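Local coordinates for recombination protein uvsY (Enterobacteria phage T4, PDB 4ZWS) that promotes assembly of the UvsX recombinase on single-stranded DNA and helps UvsX displace bound gp32 during recombination-dependent viral DNA synthesis, at residues A[15-18]-A[19-22]; A[33-36]-A[37-40]; A[56-59]-A[60-64]; A[92-95]-A[96-100]. All blocks are in the same frame, centred on the assembly; numbering follows the deposited sequence.

Interaction 1. Residues A[15-18]-A[19-22]; sequences FIDS and TKLQ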
loop_
_atom_site.group_PDB
_atom_site.type_symbol
_atom_site.label_atom_id
_atom_site.label_comp_id
_atom_site.label_asym_id
_atom_site.label_seq_id
_atom_site.Cartn_x
_atom_site.Cartn_y
_atom_site.Cartn_z
ATOM N N PHE A 15 -15.444 -3.112 28.155
ATOM C CA PHE A 15 -16.829 -2.973 28.592
ATOM C C PHE A 15 -17.089 -1.517 28.963
ATOM O O PHE A 15 -16.233 -0.852 29.537
ATOM C CB PHE A 15 -17.126 -3.896 29.779
ATOM C CG PHE A 15 -18.539 -3.807 30.268
ATOM C CD1 PHE A 15 -19.566 -4.445 29.585
ATOM C CD2 PHE A 15 -18.853 -3.072 31.402
ATOM C CE1 PHE A 15 -20.890 -4.355 30.026
ATOM C CE2 PHE A 15 -20.177 -2.972 31.852
ATOM C CZ PHE A 15 -21.193 -3.618 31.162
ATOM N N ILE A 16 -18.256 -1.003 28.592
ATOM C CA ILE A 16 -18.589 0.381 28.913
ATOM C C ILE A 16 -19.764 0.474 29.876
ATOM O O ILE A 16 -20.851 -0.023 29.587
ATOM C CB ILE A 16 -18.940 1.179 27.654
ATOM C CG1 ILE A 16 -17.794 1.121 26.642
ATOM C CG2 ILE A 16 -19.287 2.598 28.024
ATOM C CD1 ILE A 16 -18.111 1.766 25.308
ATOM N N ASP A 17 -19.526 1.078 31.037
ATOM C CA ASP A 17 -20.582 1.317 32.012
ATOM C C ASP A 17 -21.264 2.662 31.721
ATOM O O ASP A 17 -20.710 3.721 32.017
ATOM C CB ASP A 17 -20.020 1.295 33.427
ATOM C CG ASP A 17 -21.100 1.342 34.489
ATOM O OD1 ASP A 17 -22.253 1.707 34.163
ATOM O OD2 ASP A 17 -20.785 1.032 35.661
ATOM N N SER A 18 -22.476 2.608 31.177
ATOM C CA SER A 18 -23.244 3.794 30.794
ATOM C C SER A 18 -23.551 4.745 31.952
ATOM O O SER A 18 -23.721 5.953 31.759
ATOM C CB SER A 18 -24.546 3.357 30.147
ATOM O OG SER A 18 -24.275 2.455 29.100
ATOM N N THR A 19 -23.646 4.189 33.154
ATOM C CA THR A 19 -23.982 4.972 34.333
ATOM C C THR A 19 -22.821 5.874 34.798
ATOM O O THR A 19 -23.033 6.802 35.577
ATOM C CB THR A 19 -24.413 4.044 35.498
ATOM O OG1 THR A 19 -23.332 3.178 35.866
ATOM C CG2 THR A 19 -25.594 3.196 35.082
ATOM N N LYS A 20 -21.602 5.584 34.339
ATOM C CA LYS A 20 -20.394 6.335 34.718
ATOM C C LYS A 20 -19.614 6.756 33.481
ATOM O O LYS A 20 -18.410 6.499 33.368
ATOM C CB LYS A 20 -19.491 5.483 35.603
ATOM C CG LYS A 20 -20.197 4.804 36.756
ATOM C CD LYS A 20 -19.220 3.950 37.537
ATOM C CE LYS A 20 -18.478 3.046 36.573
ATOM N NZ LYS A 20 -17.705 2.011 37.274
ATOM N N LEU A 21 -20.301 7.405 32.558
ATOM C CA LEU A 21 -19.740 7.649 31.245
ATOM C C LEU A 21 -18.521 8.602 31.256
ATOM O O LEU A 21 -17.544 8.351 30.549
ATOM C CB LEU A 21 -20.861 8.142 30.346
ATOM C CG LEU A 21 -20.802 7.654 28.909
ATOM C CD1 LEU A 21 -20.764 6.138 28.933
ATOM C CD2 LEU A 21 -22.076 8.092 28.230
ATOM N N GLN A 22 -18.545 9.653 32.080
ATOM C CA GLN A 22 -17.385 10.558 32.196
ATOM C C GLN A 22 -16.174 9.838 32.755
ATOM O O GLN A 22 -15.047 10.060 32.305
ATOM C CB GLN A 22 -17.679 11.774 33.066
ATOM C CG GLN A 22 -18.572 12.817 32.440
ATOM C CD GLN A 22 -18.850 13.961 33.401
ATOM O OE1 GLN A 22 -18.482 15.116 33.157
ATOM N NE2 GLN A 22 -19.570 13.648 34.479
#
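Asp17 and Thr19 build an Asx turn, superposed on a type I beta turn from Asp17 to Lys20, in the loop that leads from helix 3-14 into helix 21-64. The Asx turn is made by Asp17 OD1, which accepts the backbone N-H of Thr19 at 3.0 Å (Thr19 N to Asp17 OD1), approached from above the carboxylate plane. A chi1 of -172° swings Asp17 CG to the far side of CB from the backbone N, which turns the carboxylate forward along the chain. Thr19 OG1 also donates to OD1, at a separation modelled very short. The beta turn is closed by Lys20 N and Asp17 O at 3.1 Å, the N-H standing above the carbonyl plane, and it delivers Lys20 to the N-cap position. A bend at chi3 brings the end of the Lys20 chain to the other carboxylate oxygen, where Lys20 NZ forms a long salt bridge to Asp17 OD2 at 3.6 Å. Elsewhere on the turn, Ile16 CG2 packs on Leu21 CD1 at 3.9 Å. Those two apolar residues seat the corner on helix 91-135, Ile16 against Arg120 and Ile124, Leu21 against Ile127 and Gln128, while Ile16 also packs on Ala26 of the second subunit.

Interaction 2. Residues A[33-36]-A[37-40]; sequences SKWL and NKHS
Lys38 lies across the indole of Trp35, one turn back on helix 21-64, in a CH-pi contact between side chains three residues apart. Its CB starts 3.6 Å from Trp35 O. CG follows beside the backbone of the previous turn, 3.8 Å from Lys34 O, set there by a chi1 of -76° that points it back along the helix. CD is the atom that makes the main contact: it sits over one face of the indole, displaced from the middle of the ring system, with Lys38 CD 3.4 Å from Trp35 CE3. Seen from the centroid of the six-membered ring, CD stands 25° off the normal. CE rises from the ring, 4.1 Å from Trp35 CZ3. At the last bond the chain bends, carrying Lys38 NZ to 3.4 Å from Lys34 CD; the ammonium is far enough above the ring that its cation-pi attraction is weak at most. The ring is thus met by the methylenes rather than by the charge. Lys34 runs alongside Lys38 in the same direction, and Lys34 NZ and Lys38 NZ lie 4.4 Å apart, a proximity of like charges that Glu9, salt-bridged to both, would offset; Asp13 binds Lys34 NZ as well and also accepts a hydrogen bond from Trp35 NE1. Backbone bonds such as His39 N to Trp35 O keep the helix regular beneath. The indole is wedged between helix 3-14, at Leu6, Glu9 and Leu10, and helix 91-135, at Ala113 and Ile117, whereas His39 meets Phe133 of the third subunit edge-to-face.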
loop_
_atom_site.group_PDB
_atom_site.type_symbol
_atom_site.label_atom_id
_atom_site.label_comp_id
_atom_site.label_asym_id
_atom_site.label_seq_id
_atom_site.Cartn_x
_atom_site.Cartn_y
_atom_site.Cartn_z
ATOM N N SER A 33 -2.779 3.749 27.822
ATOM C CA SER A 33 -1.469 3.783 28.444
ATOM C C SER A 33 -1.042 2.378 28.925
ATOM O O SER A 33 0.094 1.959 28.696
ATOM C CB SER A 33 -1.475 4.803 29.571
ATOM O OG SER A 33 -0.312 4.688 30.340
ATOM N N LYS A 34 -1.957 1.658 29.582
ATOM C CA LYS A 34 -1.672 0.324 30.112
ATOM C C LYS A 34 -1.237 -0.628 29.001
ATOM O O LYS A 34 -0.241 -1.336 29.127
ATOM C CB LYS A 34 -2.891 -0.273 30.803
ATOM C CG LYS A 34 -2.552 -1.457 31.694
ATOM C CD LYS A 34 -3.455 -2.636 31.433
ATOM C CE LYS A 34 -4.883 -2.383 31.790
ATOM N NZ LYS A 34 -5.703 -3.542 31.365
ATOM N N TRP A 35 -2.007 -0.647 27.918
ATOM C CA TRP A 35 -1.729 -1.542 26.799
ATOM C C TRP A 35 -0.539 -1.051 25.981
ATOM O O TRP A 35 0.165 -1.845 25.370
ATOM C CB TRP A 35 -2.967 -1.710 25.917
ATOM C CG TRP A 35 -3.988 -2.620 26.539
ATOM C CD1 TRP A 35 -5.042 -2.256 27.317
ATOM C CD2 TRP A 35 -4.047 -4.048 26.427
ATOM N NE1 TRP A 35 -5.754 -3.363 27.699
ATOM C CE2 TRP A 35 -5.164 -4.477 27.163
ATOM C CE3 TRP A 35 -3.267 -5.001 25.773
ATOM C CZ2 TRP A 35 -5.517 -5.819 27.268
ATOM C CZ3 TRP A 35 -3.621 -6.338 25.878
ATOM C CH2 TRP A 35 -4.735 -6.731 26.620
ATOM N N LEU A 36 -0.295 0.251 25.994
ATOM C CA LEU A 36 0.893 0.767 25.345
ATOM C C LEU A 36 2.126 0.204 26.034
ATOM O O LEU A 36 3.084 -0.185 25.365
ATOM C CB LEU A 36 0.891 2.291 25.369
ATOM C CG LEU A 36 1.947 2.988 24.521
ATOM C CD1 LEU A 36 1.922 2.484 23.088
ATOM C CD2 LEU A 36 1.665 4.468 24.550
ATOM N N ASN A 37 2.067 0.089 27.358
ATOM C CA ASN A 37 3.149 -0.520 28.141
ATOM C C ASN A 37 3.339 -2.007 27.903
ATOM O O ASN A 37 4.474 -2.471 27.833
ATOM C CB ASN A 37 2.935 -0.259 29.623
ATOM C CG ASN A 37 3.164 1.177 29.969
ATOM O OD1 ASN A 37 3.780 1.903 29.187
ATOM N ND2 ASN A 37 2.632 1.621 31.107
ATOM N N LYS A 38 2.244 -2.753 27.798
ATOM C CA LYS A 38 2.338 -4.168 27.462
ATOM C C LYS A 38 3.122 -4.306 26.162
ATOM O O LYS A 38 4.110 -5.028 26.102
ATOM C CB LYS A 38 0.956 -4.799 27.311
ATOM C CG LYS A 38 0.248 -5.086 28.608
ATOM C CD LYS A 38 -1.153 -5.616 28.346
ATOM C CE LYS A 38 -1.731 -6.347 29.550
ATOM N NZ LYS A 38 -1.773 -5.518 30.786
ATOM N N HIS A 39 2.688 -3.558 25.152
ATOM C CA HIS A 39 3.263 -3.555 23.807
ATOM C C HIS A 39 4.756 -3.242 23.866
ATOM O O HIS A 39 5.581 -3.912 23.257
ATOM C CB HIS A 39 2.496 -2.535 22.957
ATOM C CG HIS A 39 2.885 -2.496 21.512
ATOM N ND1 HIS A 39 3.925 -1.727 21.037
ATOM C CD2 HIS A 39 2.338 -3.096 20.427
ATOM C CE1 HIS A 39 4.014 -1.870 19.728
ATOM N NE2 HIS A 39 3.063 -2.696 19.331
ATOM N N SER A 40 5.093 -2.244 24.661
ATOM C CA SER A 40 6.461 -1.796 24.823
ATOM C C SER A 40 7.305 -2.914 25.448
ATOM O O SER A 40 8.443 -3.155 25.036
ATOM C CB SER A 40 6.481 -0.537 25.672
ATOM O OG SER A 40 7.748 0.055 25.654
#

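Interaction 3. Residues A[56-59]-A[60-64]; sequences ALKA and RLDYY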
loop_
_atom_site.group_PDB
_atom_site.type_symbol
_atom_site.label_atom_id
_atom_site.label_comp_id
_atom_site.label_asym_id
_atom_site.label_seq_id
_atom_site.Cartn_x
_atom_site.Cartn_y
_atom_site.Cartn_z
ATOM N N ALA A 56 21.278 -20.058 19.952
ATOM C CA ALA A 56 20.866 -21.412 19.671
ATOM C C ALA A 56 21.335 -21.814 18.274
ATOM O O ALA A 56 21.901 -22.892 18.093
ATOM C CB ALA A 56 19.359 -21.540 19.800
ATOM N N LEU A 57 21.199 -20.898 17.316
ATOM C CA LEU A 57 21.614 -21.181 15.943
ATOM C C LEU A 57 23.120 -21.441 15.860
ATOM O O LEU A 57 23.553 -22.376 15.187
ATOM C CB LEU A 57 21.230 -20.034 15.002
ATOM C CG LEU A 57 19.771 -20.008 14.532
ATOM C CD1 LEU A 57 19.437 -18.742 13.762
ATOM C CD2 LEU A 57 19.402 -21.265 13.731
ATOM N N LYS A 58 23.919 -20.645 16.564
ATOM C CA LYS A 58 25.352 -20.865 16.516
ATOM C C LYS A 58 25.711 -22.186 17.195
ATOM O O LYS A 58 26.541 -22.938 16.688
ATOM C CB LYS A 58 26.121 -19.709 17.183
ATOM C CG LYS A 58 27.626 -19.781 16.931
ATOM C CD LYS A 58 28.468 -18.929 17.867
ATOM C CE LYS A 58 29.977 -19.055 17.536
ATOM N NZ LYS A 58 30.700 -20.241 18.121
ATOM N N ALA A 59 25.075 -22.482 18.326
ATOM C CA ALA A 59 25.354 -23.730 19.016
ATOM C C ALA A 59 24.976 -24.969 18.198
ATOM O O ALA A 59 25.781 -25.903 18.081
ATOM C CB ALA A 59 24.650 -23.752 20.357
ATOM N N ARG A 60 23.784 -24.963 17.598
ATOM C CA ARG A 60 23.324 -26.106 16.806
ATOM C C ARG A 60 24.098 -26.280 15.490
ATOM O O ARG A 60 24.382 -27.409 15.077
ATOM C CB ARG A 60 21.825 -26.005 16.542
ATOM C CG ARG A 60 21.029 -25.786 17.821
ATOM C CD ARG A 60 21.434 -26.774 18.889
ATOM N NE ARG A 60 20.949 -28.108 18.563
ATOM C CZ ARG A 60 21.464 -29.234 19.042
ATOM N NH1 ARG A 60 22.499 -29.188 19.871
ATOM N NH2 ARG A 60 20.951 -30.404 18.681
ATOM N N LEU A 61 24.435 -25.178 14.828
ATOM C CA LEU A 61 25.220 -25.278 13.608
ATOM C C LEU A 61 26.571 -25.925 13.933
ATOM O O LEU A 61 27.074 -26.745 13.159
ATOM C CB LEU A 61 25.379 -23.921 12.934
ATOM C CG LEU A 61 26.120 -23.914 11.592
ATOM C CD1 LEU A 61 25.423 -23.036 10.602
ATOM C CD2 LEU A 61 27.519 -23.359 11.806
ATOM N N ASP A 62 27.145 -25.586 15.086
ATOM C CA ASP A 62 28.412 -26.197 15.475
ATOM C C ASP A 62 28.217 -27.681 15.714
ATOM O O ASP A 62 29.086 -28.490 15.384
ATOM C CB ASP A 62 28.975 -25.543 16.735
ATOM C CG ASP A 62 29.623 -24.209 16.453
ATOM O OD1 ASP A 62 29.803 -23.417 17.410
ATOM O OD2 ASP A 62 29.924 -23.947 15.265
ATOM N N TYR A 63 27.063 -28.029 16.269
ATOM C CA TYR A 63 26.729 -29.413 16.549
ATOM C C TYR A 63 26.558 -30.274 15.300
ATOM O O TYR A 63 27.087 -31.379 15.232
ATOM C CB TYR A 63 25.452 -29.495 17.374
ATOM C CG TYR A 63 24.928 -30.910 17.476
ATOM C CD1 TYR A 63 25.530 -31.833 18.322
ATOM C CD2 TYR A 63 23.839 -31.326 16.711
ATOM C CE1 TYR A 63 25.061 -33.131 18.410
ATOM C CE2 TYR A 63 23.364 -32.619 16.789
ATOM C CZ TYR A 63 23.977 -33.522 17.642
ATOM O OH TYR A 63 23.508 -34.817 17.729
ATOM N N TYR A 64 25.834 -29.750 14.313
ATOM C CA TYR A 64 25.615 -30.450 13.053
ATOM C C TYR A 64 26.757 -30.451 12.059
ATOM O O TYR A 64 26.678 -31.139 11.039
ATOM C CB TYR A 64 24.377 -29.880 12.339
ATOM C CG TYR A 64 23.086 -30.172 13.045
ATOM C CD1 TYR A 64 22.307 -29.152 13.599
ATOM C CD2 TYR A 64 22.644 -31.486 13.170
ATOM C CE1 TYR A 64 21.112 -29.445 14.258
ATOM C CE2 TYR A 64 21.459 -31.784 13.819
ATOM C CZ TYR A 64 20.700 -30.765 14.356
ATOM O OH TYR A 64 19.541 -31.091 14.991
#
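Lys58 and Asp62 form an i to i+4 salt bridge along helix 21-64, the first long arm of an antiparallel helical pair whose second arm is helix 91-135. The two side chains approach at a slant rather than end-on. Lys58 sets out pointing away from its own amide nitrogen (chi1 -170°) and stays extended until a turn at chi4 swings the ammonium forward; Asp62 reaches back to meet it. Lys58 NZ and Asp62 OD1 stand 3.4 Å apart, so the hydrogen bond within the ion pair is weak. Beneath the bridge, Lys58 O takes the N-H of Asp62 at 3.2 Å (Asp62 N to Lys58 O), which joins the same two residues through the backbone too. Arg60 is turned another way. Bent at both chi2 and chi3, it folds its CG past Ala56 O, the carbonyl that receives Arg60 N at 2.8 Å, and then leads its guanidinium away from the preceding turn. There NE forms a salt bridge with Asp90, which also accepts a hydrogen bond from Tyr64 OH, so a single carboxylate holds two residues of this turn close to the start of helix 91-135. Ala56 and Leu57 face that helix, at Val96 and Val93 respectively. The neighbouring tyrosines are set at a steep angle to each other: Tyr63 presents the edge of its ring, with CD2 lying 3.6 Å above the plane of the Tyr64 ring and over its centre.

Interaction 4. Residues A[92-95]-A[96-100]; sequences DVLK and VDTSL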
loop_
_atom_site.group_PDB
_atom_site.type_symbol
_atom_site.label_atom_id
_atom_site.label_comp_id
_atom_site.label_asym_id
_atom_site.label_seq_id
_atom_site.Cartn_x
_atom_site.Cartn_y
_atom_site.Cartn_z
ATOM N N ASP A 92 15.985 -27.366 19.864
ATOM C CA ASP A 92 16.336 -26.095 20.493
ATOM C C ASP A 92 16.036 -24.859 19.644
ATOM O O ASP A 92 15.491 -23.884 20.153
ATOM C CB ASP A 92 17.809 -26.120 20.885
ATOM C CG ASP A 92 18.087 -27.144 21.954
ATOM O OD1 ASP A 92 17.162 -27.377 22.761
ATOM O OD2 ASP A 92 19.198 -27.721 21.984
ATOM N N VAL A 93 16.360 -24.904 18.358
ATOM C CA VAL A 93 16.069 -23.779 17.487
ATOM C C VAL A 93 14.559 -23.576 17.370
ATOM O O VAL A 93 14.048 -22.445 17.414
ATOM C CB VAL A 93 16.672 -23.956 16.102
ATOM C CG1 VAL A 93 16.204 -22.836 15.192
ATOM C CG2 VAL A 93 18.190 -23.952 16.197
ATOM N N LEU A 94 13.850 -24.688 17.246
ATOM C CA LEU A 94 12.409 -24.654 17.067
ATOM C C LEU A 94 11.733 -24.063 18.291
ATOM O O LEU A 94 10.780 -23.278 18.174
ATOM C CB LEU A 94 11.891 -26.063 16.787
ATOM C CG LEU A 94 10.438 -26.270 16.394
ATOM C CD1 LEU A 94 10.055 -25.315 15.293
ATOM C CD2 LEU A 94 10.300 -27.698 15.907
ATOM N N LYS A 95 12.241 -24.418 19.470
ATOM C CA LYS A 95 11.644 -23.924 20.697
ATOM C C LYS A 95 11.820 -22.423 20.810
ATOM O O LYS A 95 10.865 -21.697 21.103
ATOM C CB LYS A 95 12.266 -24.610 21.915
ATOM C CG LYS A 95 11.733 -24.063 23.218
ATOM C CD LYS A 95 12.192 -24.856 24.400
ATOM C CE LYS A 95 11.507 -24.356 25.656
ATOM N NZ LYS A 95 11.885 -25.174 26.835
ATOM N N VAL A 96 13.032 -21.958 20.527
ATOM C CA VAL A 96 13.331 -20.540 20.643
ATOM C C VAL A 96 12.565 -19.754 19.588
ATOM O O VAL A 96 12.086 -18.657 19.855
ATOM C CB VAL A 96 14.835 -20.255 20.504
ATOM C CG1 VAL A 96 15.096 -18.819 20.848
ATOM C CG2 VAL A 96 15.605 -21.119 21.454
ATOM N N ASP A 97 12.427 -20.313 18.387
ATOM C CA ASP A 97 11.745 -19.547 17.362
ATOM C C ASP A 97 10.251 -19.621 17.490
ATOM O O ASP A 97 9.568 -18.760 16.971
ATOM C CB ASP A 97 12.114 -20.048 15.965
ATOM C CG ASP A 97 11.675 -19.085 14.865
ATOM O OD1 ASP A 97 12.070 -17.896 14.899
ATOM O OD2 ASP A 97 10.888 -19.516 13.984
ATOM N N THR A 98 9.747 -20.496 18.345
ATOM C CA THR A 98 8.311 -20.542 18.507
ATOM C C THR A 98 7.945 -19.463 19.506
ATOM O O THR A 98 7.044 -18.663 19.265
ATOM C CB THR A 98 7.820 -21.922 18.963
ATOM O OG1 THR A 98 8.132 -22.894 17.960
ATOM C CG2 THR A 98 6.326 -21.902 19.178
ATOM N N SER A 99 8.666 -19.450 20.622
ATOM C CA SER A 99 8.515 -18.410 21.627
ATOM C C SER A 99 8.549 -17.052 20.939
ATOM O O SER A 99 7.633 -16.250 21.134
ATOM C CB SER A 99 9.577 -18.536 22.716
ATOM O OG SER A 99 10.846 -18.484 22.125
ATOM N N LEU A 100 9.596 -16.784 20.154
ATOM C CA LEU A 100 9.647 -15.527 19.406
ATOM C C LEU A 100 8.395 -15.190 18.596
ATOM O O LEU A 100 7.856 -14.083 18.714
ATOM C CB LEU A 100 10.829 -15.536 18.445
ATOM C CG LEU A 100 11.173 -14.174 17.842
ATOM C CD1 LEU A 100 11.562 -13.115 18.850
ATOM C CD2 LEU A 100 12.261 -14.372 16.834
#
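A chi1 of -63° tips Thr98 OG1 back along the helix, within 2.7 Å of Leu94 O, to which it donates a hydrogen bond. At Ser99 the first torsion is +57°, which sets OG between N and carbonyl carbon and lets Ser99 OG donate to Val96 O at 2.6 Å. Both hydroxyls are therefore spent on carbonyls earlier in the helix. The backbone here is less regular than elsewhere in the segment. Thr98 N makes a weak, poorly aligned bond to Leu94 O at 3.0 Å, and a second bond to Lys95 O at 3.2 Å, three residues back. Lys95 O also takes Ser99 N, nearly straight at 177°, and the two N-H groups approach it from the same face of its plane. Val96 O is likewise doubly used, by Ser99 OG and by Leu100 N, again from one face. The Thr98 hydroxyl thus shares Leu94 O with a badly directed amide; a hydroxyl bonded to a carbonyl of the preceding turn is common for threonine in helices. The Asp97 carboxylate leads away from the turn, and its OD1 forms a salt bridge with Lys53. Val96 packs on helix 21-64 at Lys53 and Leu100 reaches Ile49 and Glu50 there, while Leu94 packs on Val55 of the second subunit and Thr98 on Leu47 of that subunit.

From the N terminus, interaction 1 turns the chain out of helix 3-14 and starts helix 21-64; it is the one contact of the four that shapes a loop. Interactions 2 and 3 follow farther along the same helix, about 35 Å apart between centres, and interaction 4 lies on the returning helix 91-135. All four are in series, none nesting in or crossing another. Interactions 3 and 4 do touch, their centres about 14 Å apart: Arg60 packs on Val93, closing one end of the antiparallel pair. Interaction 1 lies toward the other end, its centre about 56 Å from that of interaction 3, and interaction 2 between them, where helix 3-14 joins the bundle.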